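Putative aminooxidase (Propionibacterium acnes, PDB 2BA9) isomerises polyunsaturated fatty acids to produce conjugated linoleic acid, probably with the help of its bound FAD. Local coordinates at residues A[24-27]-A[32-35]; A[104-109]-A[154-159]; A[122-127]-A[150-155]; A[141-146]-A[378-383]; A[311-316]-A[353-358]. All coordinates share one frame; numbering follows the deposited sequence.

Starting from the N terminus, interaction 1 closes the short turn from helix 16-28 to strand 33-36 in a beta-alpha-beta unit of the parallel sheet. Interactions 2 and 3 follow in a helical region; interaction 2 lies across the chain's centre from interaction 1. Interaction 3 (122-127 with 150-155) starts later than interaction 2 (104-109 with 154-159), and both loops end on one overlapping stretch, 150-159, which begins at the end of helix 145-151. Interaction 4 crosses both, carrying the chain at 141-146 to helix 376-380; Arg158 and Asp146 join interactions 2 and 4 by a salt bridge. Interaction 5, between strand 310-315 and helix 341-355, falls within the long loop of interaction 4.

Interaction 1: A[24-27]-A[32-35]; sequences YLEQ and DYTI
In the beta-alpha-beta unit formed by strand 9-12, helix 16-28 and strand 33-36, Glu26 near the end of the helix is joined to Tyr33 on strand 33-36. The phenol hydroxyl is the donor: Tyr33 OH lies 2.5 Å from Glu26 OE1 and meets that oxygen almost along the line of its C-O bond. The carboxylate and the ring are nearly coplanar, 20° apart, with OE1 in the plane of the ring at its edge. Closer to the backbone the same pair touches through carbon, Glu26 CB resting 3.8 Å from Tyr33 CE2. Tyr33 reaches the helix because its CG stands between the backbone N and the carbonyl carbon (chi1 66°), which swings the ring off the strand toward Glu26.

Both polar groups have further partners. Glu26 OE1 also accepts from the amide of Glu217, and OE2 forms a salt bridge with Arg76; Tyr33 OH is bonded to the amide of His218, whose ring meets that of Tyr33 edge-to-face. The carboxylate is thus gripped at both oxygens, which would be expected to favour its charged form. Beneath this polar link, Leu25 points toward the strand and packs on Ile9 and Ile11, filling the layer between helix and sheet. This helix-on-parallel-sheet packing is typical of the Rossmann-type dinucleotide-binding fold of FAD-containing amine oxidase relatives.

Interaction 2: A[104-109]-A[154-159]; sequences PVRGPQ and CEAARD
Arg106 and Asp159 form a two-pronged salt bridge that approaches the guanidinium from its side. Arg106 NE donates to Asp159 OD2 over 2.9 Å, and Arg106 NH2 donates to Asp159 OD1 over 3.0 Å, one nitrogen for each oxygen. The pairing is not flat: the guanidinium and carboxylate planes stand 67° apart, and both nitrogens meet their oxygens from well above the carboxylate plane. The hydrogen bonds are moderately bent, that from NE having an N-H...O angle of 156°. The arginine chain kinks at its second torsion (chi2 46°), which carries the head group across to the other segment.

Ala156 lies over one face of the guanidinium, its CB 3.6 Å from Arg106 NH1. That methyl also presses on the backbone of the opposing helix, 3.4 Å from Gln109 O. The guanidinium is steadied from its own helix as well, since NH1 makes a weak, in-plane hydrogen bond of 3.3 Å to Gln109 OE1. Asp103 OD1 accepts from the amides of both Val105 and Arg106, tying down the backbone that leads to the arginine. A bound dodecaethylene glycol, probably from the crystallisation liquor, comes within about 4 Å of the Asp159 side chain.

Farther along helix 106-122, Ala156 and Ala157 pack on Ala113, and Asp159 on Val110. Arg158 turns to the preceding helix 145-151, where it packs on Leu149 and forms a salt bridge with Asp146. The turn 154-157 and helix 158-161 thus pack against both helix 106-122 and helix 145-151.

Interaction 3: A[122-127]-A[150-155]; sequences ATKYQG and ALNGCE
The ring of Tyr125 carries Lys124 CG over the centre of one face, 4.0 Å above its plane, and meets Asn152 ND2 at its edge. The ring and the Asn152 amide are nearly perpendicular, at 85°. Asn152 stands at the end of helix 145-151, just before Gly153, the positive-phi C-prime residue of a Schellman motif in which Cys154 N bonds to Leu149 O and Gly153 N to Ala150 O; across the contact, Lys124 and Tyr125 are the central residues of a type I beta turn running from Thr123 to Gln126. The contact therefore fastens this turn, which follows helix 106-122, to the end of the next helix.

Both ends of the amide are engaged. Asn152 ND2 donates to Tyr125 OH over 2.9 Å in a fairly straight bond (161°) lying in the amide plane, and it also bonds the carbonyl of Phe148. The lysine, extended throughout with CG anti to its backbone N (chi1 -178°), runs alongside the tyrosine to reach the amide oxygen. Its NZ also donates to Tyr125 OH over 3.1 Å. The hydroxyl is also hydrogen-bonded to Asp140 OD2, to which Lys124 is linked by a long, weak ion pair. Lys124 NZ donates a hydrogen bond of 2.8 Å to Asn152 OD1, in the carbonyl plane and on a lone pair.

Interaction 4: A[141-146]-A[378-383]; sequences LMLPFD and DYKAGW
Met142 leaves its backbone with CG anti to the carbonyl carbon (chi1 -57°) and then runs extended, while Tyr379 places CG anti to its N and beside the carbonyl carbon (chi1 -160°), and the two side chains cross at about a right angle. Met142 CG touches Tyr379 CD2 at 3.7 Å. The sulfur lies farther out, at the ring edge: Met142 SD is 5.3 Å from the centroid of the Tyr379 ring and 80° off its normal, a Met-aromatic contact. SD also lies 3.8 Å from Lys380 CA, against the helix itself.

A Schellman motif at Gly382 follows helix 376-380, with Gly382 N bonded to Tyr379 O and Trp383 N to Asp378 O. The stretch leading into helix 145-151 packs against this helix through Met142, whose carbonyl accepts a hydrogen bond from Ser376. The Tyr379 hydroxyl is hydrogen-bonded to His133.

Lys380 runs extended along the outside of the contact, Lys380 CG meeting Met142 CB at 3.7 Å. The end of this exposed lysine lies alongside Leu143 CD2, though the shortness of that approach leaves the exact placement of the tip doubtful.

Interaction 5: A[311-316]-A[353-358]; sequences MVYYHR and ETFGHP
Tyr313 and Phe355 make the buried, apolar side of this contact, Tyr313 CE2 lying 3.8 Å from Phe355 CD2. The two side chains slide past each other in opposite directions, and their rings meet obliquely. Leu91 of strand 88-91 packs against both rings. Tyr313 gets there by holding CG between the backbone N and the carbonyl carbon (chi1 56°), which lifts its ring from the strand toward helix 341-355.

That helix ends at this point in a Schellman motif: Gly356 has positive phi, and Gly356 N bonds back to Glu353 O at 2.9 Å. The turn brings His357 round to the same tyrosine that Phe355 meets, and the contact joins the C-terminal end of the helix to strand 310-315 of the large mixed sheet. Tyr313 itself is held in that sheet by backbone bonding to Gly296.

The His357 side, by contrast, is polar and partly exposed to solvent. Here too the rings meet obliquely, the centroids of Tyr313 and His357 lying 5.5 Å apart with the planes at 65°, and the two side chains cross at about a right angle. Tyr313 OH comes 3.3 Å from His357 NE2 and equally near CD2 of that ring. His357 ND1 is hydrogen-bonded to the carbonyl oxygen of Glu290, while Pro292 packs against the side chain.

Interaction 1: A[24-27]-A[32-35]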
# COMPACT_ATOMS: atom_id res chain seq x y z
N TYR A 24 0.41 5.73 -18.73
CA TYR A 24 -0.53 4.96 -19.55
C TYR A 24 -1.47 5.84 -20.37
O TYR A 24 -1.96 5.42 -21.43
CB TYR A 24 -1.29 3.94 -18.71
CG TYR A 24 -0.41 2.76 -18.34
CD1 TYR A 24 -0.04 1.81 -19.30
CD2 TYR A 24 0.09 2.61 -17.06
CE1 TYR A 24 0.81 0.74 -18.97
CE2 TYR A 24 0.92 1.55 -16.72
CZ TYR A 24 1.28 0.63 -17.67
OH TYR A 24 2.11 -0.40 -17.28
N LEU A 25 -1.71 7.06 -19.89
CA LEU A 25 -2.43 8.04 -20.71
C LEU A 25 -1.57 8.42 -21.91
O LEU A 25 -2.03 8.37 -23.06
CB LEU A 25 -2.83 9.28 -19.88
CG LEU A 25 -4.11 9.09 -19.05
CD1 LEU A 25 -4.24 10.15 -17.95
CD2 LEU A 25 -5.34 9.10 -19.96
N GLU A 26 -0.31 8.77 -21.63
CA GLU A 26 0.65 9.10 -22.68
C GLU A 26 0.64 8.02 -23.75
O GLU A 26 0.48 8.31 -24.93
CB GLU A 26 2.05 9.27 -22.09
CG GLU A 26 3.05 9.88 -23.06
CD GLU A 26 4.42 10.05 -22.44
OE1 GLU A 26 4.54 10.80 -21.46
OE2 GLU A 26 5.38 9.44 -22.95
N GLN A 27 0.80 6.77 -23.32
CA GLN A 27 0.89 5.61 -24.24
C GLN A 27 -0.38 5.33 -25.06
O GLN A 27 -0.30 4.76 -26.15
CB GLN A 27 1.33 4.36 -23.46
CG GLN A 27 2.78 4.44 -23.00
CD GLN A 27 3.23 3.23 -22.20
OE1 GLN A 27 4.42 3.08 -21.92
NE2 GLN A 27 2.30 2.36 -21.83
N ASP A 32 -1.81 15.74 -23.38
CA ASP A 32 -2.05 16.98 -22.64
C ASP A 32 -2.48 16.64 -21.22
O ASP A 32 -3.59 16.90 -20.80
CB ASP A 32 -3.10 17.83 -23.36
CG ASP A 32 -3.21 19.23 -22.82
OD1 ASP A 32 -2.64 19.54 -21.74
OD2 ASP A 32 -3.89 20.04 -23.49
N TYR A 33 -1.56 16.03 -20.48
CA TYR A 33 -1.80 15.73 -19.09
C TYR A 33 -0.82 16.54 -18.25
O TYR A 33 0.26 16.92 -18.73
CB TYR A 33 -1.65 14.22 -18.81
CG TYR A 33 -0.25 13.69 -19.01
CD1 TYR A 33 0.70 13.75 -17.98
CD2 TYR A 33 0.14 13.15 -20.24
CE1 TYR A 33 1.99 13.27 -18.17
CE2 TYR A 33 1.42 12.68 -20.43
CZ TYR A 33 2.34 12.75 -19.40
OH TYR A 33 3.62 12.27 -19.62
N THR A 34 -1.21 16.82 -17.02
CA THR A 34 -0.35 17.48 -16.04
C THR A 34 -0.51 16.75 -14.72
O THR A 34 -1.64 16.49 -14.29
CB THR A 34 -0.75 18.98 -15.84
OG1 THR A 34 -0.56 19.69 -17.07
CG2 THR A 34 0.09 19.64 -14.75
N ILE A 35 0.62 16.38 -14.11
CA ILE A 35 0.61 15.76 -12.79
C ILE A 35 0.98 16.78 -11.71
O ILE A 35 2.02 17.43 -11.78
CB ILE A 35 1.59 14.57 -12.69
CG1 ILE A 35 1.30 13.51 -13.75
CG2 ILE A 35 1.48 13.93 -11.29
CD1 ILE A 35 2.51 12.58 -14.04

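Interaction 2: A[104-109]-A[154-159]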
# COMPACT_ATOMS: atom_id res chain seq x y z
N PRO A 104 4.50 -28.99 15.98
CA PRO A 104 3.93 -30.32 15.69
C PRO A 104 2.41 -30.37 15.60
O PRO A 104 1.87 -31.20 14.86
CB PRO A 104 4.39 -31.17 16.87
CG PRO A 104 5.49 -30.43 17.52
CD PRO A 104 5.19 -28.99 17.29
N VAL A 105 1.73 -29.53 16.38
CA VAL A 105 0.27 -29.47 16.39
C VAL A 105 -0.24 -28.42 15.41
O VAL A 105 -1.16 -28.68 14.63
CB VAL A 105 -0.26 -29.12 17.78
CG1 VAL A 105 -1.79 -29.21 17.79
CG2 VAL A 105 0.34 -30.04 18.83
N ARG A 106 0.34 -27.22 15.47
CA ARG A 106 -0.14 -26.09 14.69
C ARG A 106 0.24 -26.24 13.21
O ARG A 106 -0.55 -25.93 12.32
CB ARG A 106 0.39 -24.76 15.26
CG ARG A 106 -0.20 -23.50 14.60
CD ARG A 106 -1.71 -23.56 14.43
NE ARG A 106 -2.31 -22.23 14.23
CZ ARG A 106 -3.62 -21.98 14.15
NH1 ARG A 106 -4.50 -22.97 14.21
NH2 ARG A 106 -4.04 -20.73 13.99
N GLY A 107 1.46 -26.71 12.97
CA GLY A 107 2.00 -26.82 11.61
C GLY A 107 1.08 -27.51 10.62
O GLY A 107 0.78 -26.96 9.54
N PRO A 108 0.64 -28.74 10.94
CA PRO A 108 -0.30 -29.46 10.06
C PRO A 108 -1.68 -28.79 9.93
O PRO A 108 -2.36 -29.01 8.93
CB PRO A 108 -0.44 -30.83 10.73
CG PRO A 108 0.74 -30.93 11.71
CD PRO A 108 1.01 -29.54 12.13
N GLN A 109 -2.09 -28.00 10.92
CA GLN A 109 -3.37 -27.30 10.85
C GLN A 109 -3.31 -26.18 9.82
O GLN A 109 -4.18 -26.06 8.96
CB GLN A 109 -3.77 -26.75 12.22
CG GLN A 109 -4.22 -27.82 13.21
CD GLN A 109 -4.17 -27.34 14.66
OE1 GLN A 109 -3.96 -26.17 14.94
NE2 GLN A 109 -4.37 -28.27 15.59
N CYS A 154 -11.20 -22.62 7.68
CA CYS A 154 -9.81 -22.42 7.28
C CYS A 154 -9.06 -21.44 8.19
O CYS A 154 -8.09 -20.83 7.76
CB CYS A 154 -9.75 -21.90 5.83
SG CYS A 154 -10.12 -23.09 4.57
N GLU A 155 -9.52 -21.29 9.43
CA GLU A 155 -8.96 -20.33 10.38
C GLU A 155 -7.42 -20.37 10.49
O GLU A 155 -6.77 -19.32 10.56
CB GLU A 155 -9.55 -20.55 11.79
CG GLU A 155 -11.01 -20.14 11.94
CD GLU A 155 -12.00 -21.30 11.72
OE1 GLU A 155 -11.71 -22.22 10.90
OE2 GLU A 155 -13.06 -21.27 12.39
N ALA A 156 -6.86 -21.57 10.51
CA ALA A 156 -5.40 -21.77 10.60
C ALA A 156 -4.60 -21.14 9.44
O ALA A 156 -3.40 -20.88 9.56
CB ALA A 156 -5.08 -23.26 10.71
N ALA A 157 -5.26 -20.87 8.32
CA ALA A 157 -4.60 -20.19 7.20
C ALA A 157 -3.99 -18.82 7.56
O ALA A 157 -3.01 -18.38 6.95
CB ALA A 157 -5.57 -20.05 6.02
N ARG A 158 -4.58 -18.17 8.57
CA ARG A 158 -4.18 -16.83 9.01
C ARG A 158 -2.74 -16.75 9.48
O ARG A 158 -2.12 -15.70 9.37
CB ARG A 158 -5.10 -16.34 10.15
CG ARG A 158 -4.74 -16.93 11.51
CD ARG A 158 -5.84 -16.72 12.56
NE ARG A 158 -6.36 -15.35 12.67
CZ ARG A 158 -5.72 -14.32 13.22
NH1 ARG A 158 -4.49 -14.46 13.69
NH2 ARG A 158 -6.30 -13.12 13.30
N ASP A 159 -2.21 -17.84 10.04
CA ASP A 159 -0.81 -17.87 10.48
C ASP A 159 0.16 -17.60 9.34
O ASP A 159 1.20 -16.99 9.54
CB ASP A 159 -0.48 -19.23 11.11
CG ASP A 159 -1.08 -19.40 12.50
OD1 ASP A 159 -2.11 -18.77 12.82
OD2 ASP A 159 -0.49 -20.18 13.27

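Interaction 3: A[122-127]-A[150-155]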
# COMPACT_ATOMS: atom_id res chain seq x y z
N ALA A 122 -9.81 -21.10 -6.12
CA ALA A 122 -9.70 -21.45 -7.54
C ALA A 122 -11.07 -21.74 -8.14
O ALA A 122 -11.26 -21.63 -9.34
CB ALA A 122 -8.77 -22.64 -7.72
N THR A 123 -12.03 -22.08 -7.29
CA THR A 123 -13.35 -22.50 -7.71
C THR A 123 -14.49 -21.62 -7.14
O THR A 123 -14.99 -20.72 -7.81
CB THR A 123 -13.55 -23.97 -7.30
OG1 THR A 123 -13.25 -24.11 -5.90
CG2 THR A 123 -12.62 -24.87 -8.12
N LYS A 124 -14.88 -21.90 -5.89
CA LYS A 124 -15.99 -21.21 -5.22
C LYS A 124 -15.89 -19.68 -5.30
O LYS A 124 -16.91 -19.01 -5.44
CB LYS A 124 -16.05 -21.66 -3.76
CG LYS A 124 -17.19 -21.06 -2.95
CD LYS A 124 -17.19 -21.62 -1.53
CE LYS A 124 -18.17 -20.91 -0.61
NZ LYS A 124 -17.94 -21.27 0.85
N TYR A 125 -14.66 -19.15 -5.21
CA TYR A 125 -14.42 -17.69 -5.20
C TYR A 125 -13.64 -17.19 -6.41
O TYR A 125 -12.99 -16.15 -6.33
CB TYR A 125 -13.65 -17.29 -3.93
CG TYR A 125 -14.38 -17.64 -2.66
CD1 TYR A 125 -15.61 -17.06 -2.38
CD2 TYR A 125 -13.85 -18.53 -1.75
CE1 TYR A 125 -16.30 -17.37 -1.22
CE2 TYR A 125 -14.52 -18.87 -0.59
CZ TYR A 125 -15.75 -18.29 -0.32
OH TYR A 125 -16.43 -18.60 0.84
N GLN A 126 -13.70 -17.91 -7.52
CA GLN A 126 -13.03 -17.46 -8.74
C GLN A 126 -13.37 -16.00 -9.05
O GLN A 126 -14.54 -15.63 -9.02
CB GLN A 126 -13.40 -18.35 -9.92
CG GLN A 126 -12.80 -17.86 -11.23
CD GLN A 126 -12.54 -18.96 -12.26
OE1 GLN A 126 -12.24 -18.65 -13.42
NE2 GLN A 126 -12.63 -20.23 -11.85
N GLY A 127 -12.35 -15.19 -9.33
CA GLY A 127 -12.55 -13.77 -9.62
C GLY A 127 -12.15 -12.84 -8.49
O GLY A 127 -11.88 -11.66 -8.71
N ALA A 150 -13.31 -18.54 8.90
CA ALA A 150 -14.17 -19.32 9.79
C ALA A 150 -15.33 -19.99 9.05
O ALA A 150 -15.66 -21.14 9.29
CB ALA A 150 -14.71 -18.44 10.92
N LEU A 151 -15.94 -19.26 8.13
CA LEU A 151 -17.05 -19.78 7.35
C LEU A 151 -16.64 -21.01 6.53
O LEU A 151 -17.45 -21.89 6.24
CB LEU A 151 -17.56 -18.68 6.41
CG LEU A 151 -18.88 -18.88 5.71
CD1 LEU A 151 -20.03 -18.94 6.70
CD2 LEU A 151 -19.06 -17.75 4.73
N ASN A 152 -15.36 -21.06 6.16
CA ASN A 152 -14.83 -22.14 5.33
C ASN A 152 -13.98 -23.14 6.11
O ASN A 152 -13.30 -23.96 5.52
CB ASN A 152 -14.02 -21.52 4.18
CG ASN A 152 -14.91 -20.82 3.16
OD1 ASN A 152 -15.68 -21.48 2.45
ND2 ASN A 152 -14.79 -19.50 3.06
N GLY A 153 -14.05 -23.10 7.44
CA GLY A 153 -13.19 -23.93 8.28
C GLY A 153 -11.68 -23.81 8.04
O GLY A 153 -10.96 -24.79 8.15
N CYS A 154 -11.20 -22.62 7.68
CA CYS A 154 -9.81 -22.42 7.28
C CYS A 154 -9.06 -21.44 8.19
O CYS A 154 -8.09 -20.83 7.76
CB CYS A 154 -9.75 -21.90 5.83
SG CYS A 154 -10.12 -23.09 4.57
N GLU A 155 -9.52 -21.29 9.43
CA GLU A 155 -8.96 -20.33 10.38
C GLU A 155 -7.42 -20.37 10.49
O GLU A 155 -6.77 -19.32 10.56
CB GLU A 155 -9.55 -20.55 11.79
CG GLU A 155 -11.01 -20.14 11.94
CD GLU A 155 -12.00 -21.30 11.72
OE1 GLU A 155 -11.71 -22.22 10.90
OE2 GLU A 155 -13.06 -21.27 12.39

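Interaction 4: A[141-146]-A[378-383]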
# COMPACT_ATOMS: atom_id res chain seq x y z
N LEU A 141 -16.47 -12.62 0.71
CA LEU A 141 -15.24 -11.80 0.68
C LEU A 141 -15.42 -10.40 1.26
O LEU A 141 -14.45 -9.68 1.50
CB LEU A 141 -14.72 -11.71 -0.76
CG LEU A 141 -14.24 -13.04 -1.37
CD1 LEU A 141 -14.07 -12.89 -2.86
CD2 LEU A 141 -12.94 -13.47 -0.72
N MET A 142 -16.68 -10.03 1.48
CA MET A 142 -17.03 -8.74 2.09
C MET A 142 -16.93 -8.76 3.63
O MET A 142 -17.00 -7.71 4.27
CB MET A 142 -18.44 -8.36 1.66
CG MET A 142 -18.61 -8.28 0.15
SD MET A 142 -20.18 -7.59 -0.33
CE MET A 142 -20.13 -7.84 -2.13
N LEU A 143 -16.75 -9.96 4.19
CA LEU A 143 -16.59 -10.16 5.62
C LEU A 143 -15.14 -9.92 6.06
O LEU A 143 -14.23 -10.06 5.25
CB LEU A 143 -16.95 -11.61 5.98
CG LEU A 143 -18.42 -12.00 5.89
CD1 LEU A 143 -18.62 -13.53 6.04
CD2 LEU A 143 -19.19 -11.20 6.97
N PRO A 144 -14.92 -9.58 7.35
CA PRO A 144 -13.54 -9.54 7.83
C PRO A 144 -12.84 -10.88 7.57
O PRO A 144 -13.49 -11.95 7.58
CB PRO A 144 -13.68 -9.25 9.33
CG PRO A 144 -15.04 -8.64 9.49
CD PRO A 144 -15.88 -9.24 8.42
N PHE A 145 -11.53 -10.82 7.29
CA PHE A 145 -10.78 -12.01 6.84
C PHE A 145 -10.95 -13.23 7.72
O PHE A 145 -11.11 -14.33 7.20
CB PHE A 145 -9.30 -11.68 6.66
CG PHE A 145 -8.52 -12.73 5.87
CD1 PHE A 145 -8.86 -13.03 4.57
CD2 PHE A 145 -7.41 -13.36 6.43
CE1 PHE A 145 -8.14 -13.98 3.84
CE2 PHE A 145 -6.68 -14.31 5.71
CZ PHE A 145 -7.05 -14.61 4.41
N ASP A 146 -10.92 -13.06 9.05
CA ASP A 146 -11.07 -14.20 9.96
C ASP A 146 -12.45 -14.82 9.86
O ASP A 146 -12.58 -16.04 9.97
CB ASP A 146 -10.82 -13.81 11.43
CG ASP A 146 -9.35 -13.68 11.78
OD1 ASP A 146 -8.51 -14.41 11.20
OD2 ASP A 146 -9.05 -12.84 12.65
N ASP A 378 -19.68 -1.25 5.46
CA ASP A 378 -19.70 -0.27 4.38
C ASP A 378 -19.40 -0.98 3.04
O ASP A 378 -20.05 -0.71 2.05
CB ASP A 378 -18.73 0.88 4.69
CG ASP A 378 -19.22 1.80 5.81
OD1 ASP A 378 -20.43 1.76 6.16
OD2 ASP A 378 -18.41 2.58 6.35
N TYR A 379 -18.47 -1.92 3.04
CA TYR A 379 -18.21 -2.71 1.83
C TYR A 379 -19.50 -3.45 1.39
O TYR A 379 -19.88 -3.37 0.22
CB TYR A 379 -17.02 -3.67 2.06
CG TYR A 379 -16.36 -4.17 0.78
CD1 TYR A 379 -15.04 -3.82 0.46
CD2 TYR A 379 -17.05 -4.99 -0.12
CE1 TYR A 379 -14.43 -4.28 -0.73
CE2 TYR A 379 -16.46 -5.44 -1.29
CZ TYR A 379 -15.17 -5.09 -1.60
OH TYR A 379 -14.65 -5.57 -2.78
N LYS A 380 -20.16 -4.10 2.35
CA LYS A 380 -21.37 -4.89 2.14
C LYS A 380 -22.51 -4.00 1.66
O LYS A 380 -23.32 -4.42 0.84
CB LYS A 380 -21.83 -5.59 3.43
CG LYS A 380 -21.11 -6.88 3.80
CD LYS A 380 -21.68 -7.46 5.08
CE LYS A 380 -20.74 -8.46 5.75
NZ LYS A 380 -21.38 -8.96 7.02
N ALA A 381 -22.55 -2.78 2.19
CA ALA A 381 -23.61 -1.82 1.87
C ALA A 381 -23.48 -1.28 0.45
O ALA A 381 -24.36 -0.56 -0.02
CB ALA A 381 -23.61 -0.67 2.89
N GLY A 382 -22.38 -1.62 -0.23
CA GLY A 382 -22.20 -1.35 -1.65
C GLY A 382 -21.21 -0.25 -1.99
O GLY A 382 -21.18 0.21 -3.13
N TRP A 383 -20.37 0.15 -1.03
CA TRP A 383 -19.46 1.30 -1.19
C TRP A 383 -18.91 1.47 -2.60
O TRP A 383 -19.05 2.52 -3.18
CB TRP A 383 -18.30 1.25 -0.18
CG TRP A 383 -17.66 2.59 0.07
CD1 TRP A 383 -17.99 3.50 1.05
CD2 TRP A 383 -16.56 3.18 -0.66
NE1 TRP A 383 -17.17 4.61 0.97
CE2 TRP A 383 -16.30 4.44 -0.07
CE3 TRP A 383 -15.80 2.76 -1.75
CZ2 TRP A 383 -15.30 5.28 -0.54
CZ3 TRP A 383 -14.79 3.60 -2.22
CH2 TRP A 383 -14.56 4.84 -1.61

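Interaction 5: A[311-316]-A[353-358]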
# COMPACT_ATOMS: atom_id res chain seq x y z
N MET A 311 6.27 -5.08 14.98
CA MET A 311 5.80 -6.32 14.39
C MET A 311 6.84 -6.98 13.48
O MET A 311 6.77 -8.16 13.20
CB MET A 311 4.53 -6.06 13.59
CG MET A 311 3.46 -5.36 14.39
SD MET A 311 1.97 -5.18 13.40
CE MET A 311 2.43 -3.82 12.34
N VAL A 312 7.80 -6.18 13.01
CA VAL A 312 8.82 -6.64 12.09
C VAL A 312 9.89 -5.58 12.01
O VAL A 312 9.63 -4.39 12.25
CB VAL A 312 8.24 -6.93 10.68
CG1 VAL A 312 7.56 -5.70 10.11
CG2 VAL A 312 9.35 -7.43 9.72
N TYR A 313 11.12 -6.01 11.72
CA TYR A 313 12.19 -5.07 11.41
C TYR A 313 12.95 -5.57 10.20
O TYR A 313 13.01 -6.77 9.96
CB TYR A 313 13.11 -4.83 12.60
CG TYR A 313 13.74 -6.05 13.21
CD1 TYR A 313 14.89 -6.62 12.66
CD2 TYR A 313 13.21 -6.63 14.35
CE1 TYR A 313 15.47 -7.74 13.22
CE2 TYR A 313 13.78 -7.75 14.92
CZ TYR A 313 14.92 -8.30 14.36
OH TYR A 313 15.48 -9.43 14.95
N TYR A 314 13.52 -4.63 9.46
CA TYR A 314 14.16 -4.90 8.19
C TYR A 314 15.69 -4.76 8.23
O TYR A 314 16.22 -3.67 8.48
CB TYR A 314 13.56 -3.94 7.15
CG TYR A 314 14.13 -4.00 5.76
CD1 TYR A 314 14.55 -5.20 5.19
CD2 TYR A 314 14.20 -2.86 4.99
CE1 TYR A 314 15.07 -5.23 3.89
CE2 TYR A 314 14.70 -2.87 3.72
CZ TYR A 314 15.13 -4.06 3.17
OH TYR A 314 15.61 -4.05 1.89
N HIS A 315 16.37 -5.88 7.98
CA HIS A 315 17.82 -5.99 7.79
C HIS A 315 18.16 -5.88 6.30
O HIS A 315 17.93 -6.80 5.53
CB HIS A 315 18.29 -7.35 8.36
CG HIS A 315 19.77 -7.58 8.31
ND1 HIS A 315 20.36 -8.47 7.43
CD2 HIS A 315 20.79 -7.08 9.06
CE1 HIS A 315 21.66 -8.50 7.63
NE2 HIS A 315 21.95 -7.67 8.61
N ARG A 316 18.73 -4.75 5.88
CA ARG A 316 18.87 -4.44 4.44
C ARG A 316 20.29 -4.64 3.88
O ARG A 316 20.49 -5.37 2.89
CB ARG A 316 18.41 -3.00 4.17
CG ARG A 316 18.56 -2.52 2.71
CD ARG A 316 17.64 -1.33 2.45
NE ARG A 316 17.84 -0.64 1.17
CZ ARG A 316 17.29 -1.00 0.01
NH1 ARG A 316 16.53 -2.08 -0.09
NH2 ARG A 316 17.51 -0.27 -1.08
N GLU A 353 15.47 -3.61 22.26
CA GLU A 353 16.37 -4.05 23.32
C GLU A 353 16.03 -5.48 23.77
O GLU A 353 16.91 -6.35 23.91
CB GLU A 353 16.31 -3.11 24.50
CG GLU A 353 17.46 -3.31 25.46
CD GLU A 353 17.34 -2.43 26.66
OE1 GLU A 353 16.68 -1.37 26.54
OE2 GLU A 353 17.92 -2.79 27.72
N THR A 354 14.75 -5.71 23.95
CA THR A 354 14.23 -7.05 24.23
C THR A 354 14.66 -8.08 23.16
O THR A 354 15.09 -9.20 23.51
CB THR A 354 12.72 -6.98 24.37
OG1 THR A 354 12.43 -6.22 25.55
CG2 THR A 354 12.11 -8.37 24.45
N PHE A 355 14.59 -7.68 21.90
CA PHE A 355 14.99 -8.54 20.78
C PHE A 355 16.52 -8.76 20.72
O PHE A 355 16.98 -9.66 20.00
CB PHE A 355 14.50 -8.01 19.42
CG PHE A 355 13.00 -7.79 19.32
CD1 PHE A 355 12.10 -8.48 20.13
CD2 PHE A 355 12.48 -6.89 18.39
CE1 PHE A 355 10.73 -8.27 20.02
CE2 PHE A 355 11.11 -6.68 18.27
CZ PHE A 355 10.23 -7.37 19.09
N GLY A 356 17.28 -7.94 21.46
CA GLY A 356 18.75 -8.03 21.49
C GLY A 356 19.44 -7.18 20.44
O GLY A 356 20.60 -7.40 20.11
N HIS A 357 18.73 -6.18 19.93
CA HIS A 357 19.25 -5.29 18.90
C HIS A 357 19.00 -3.85 19.35
O HIS A 357 18.22 -3.13 18.72
CB HIS A 357 18.59 -5.60 17.56
CG HIS A 357 18.65 -7.04 17.16
ND1 HIS A 357 19.84 -7.70 16.91
CD2 HIS A 357 17.66 -7.95 16.97
CE1 HIS A 357 19.58 -8.95 16.59
NE2 HIS A 357 18.27 -9.13 16.61
N PRO A 358 19.60 -3.45 20.48
CA PRO A 358 19.25 -2.15 21.06
C PRO A 358 19.58 -0.91 20.18
O PRO A 358 20.61 -0.87 19.50
CB PRO A 358 20.01 -2.12 22.39
CG PRO A 358 21.00 -3.23 22.33
CD PRO A 358 20.55 -4.20 21.32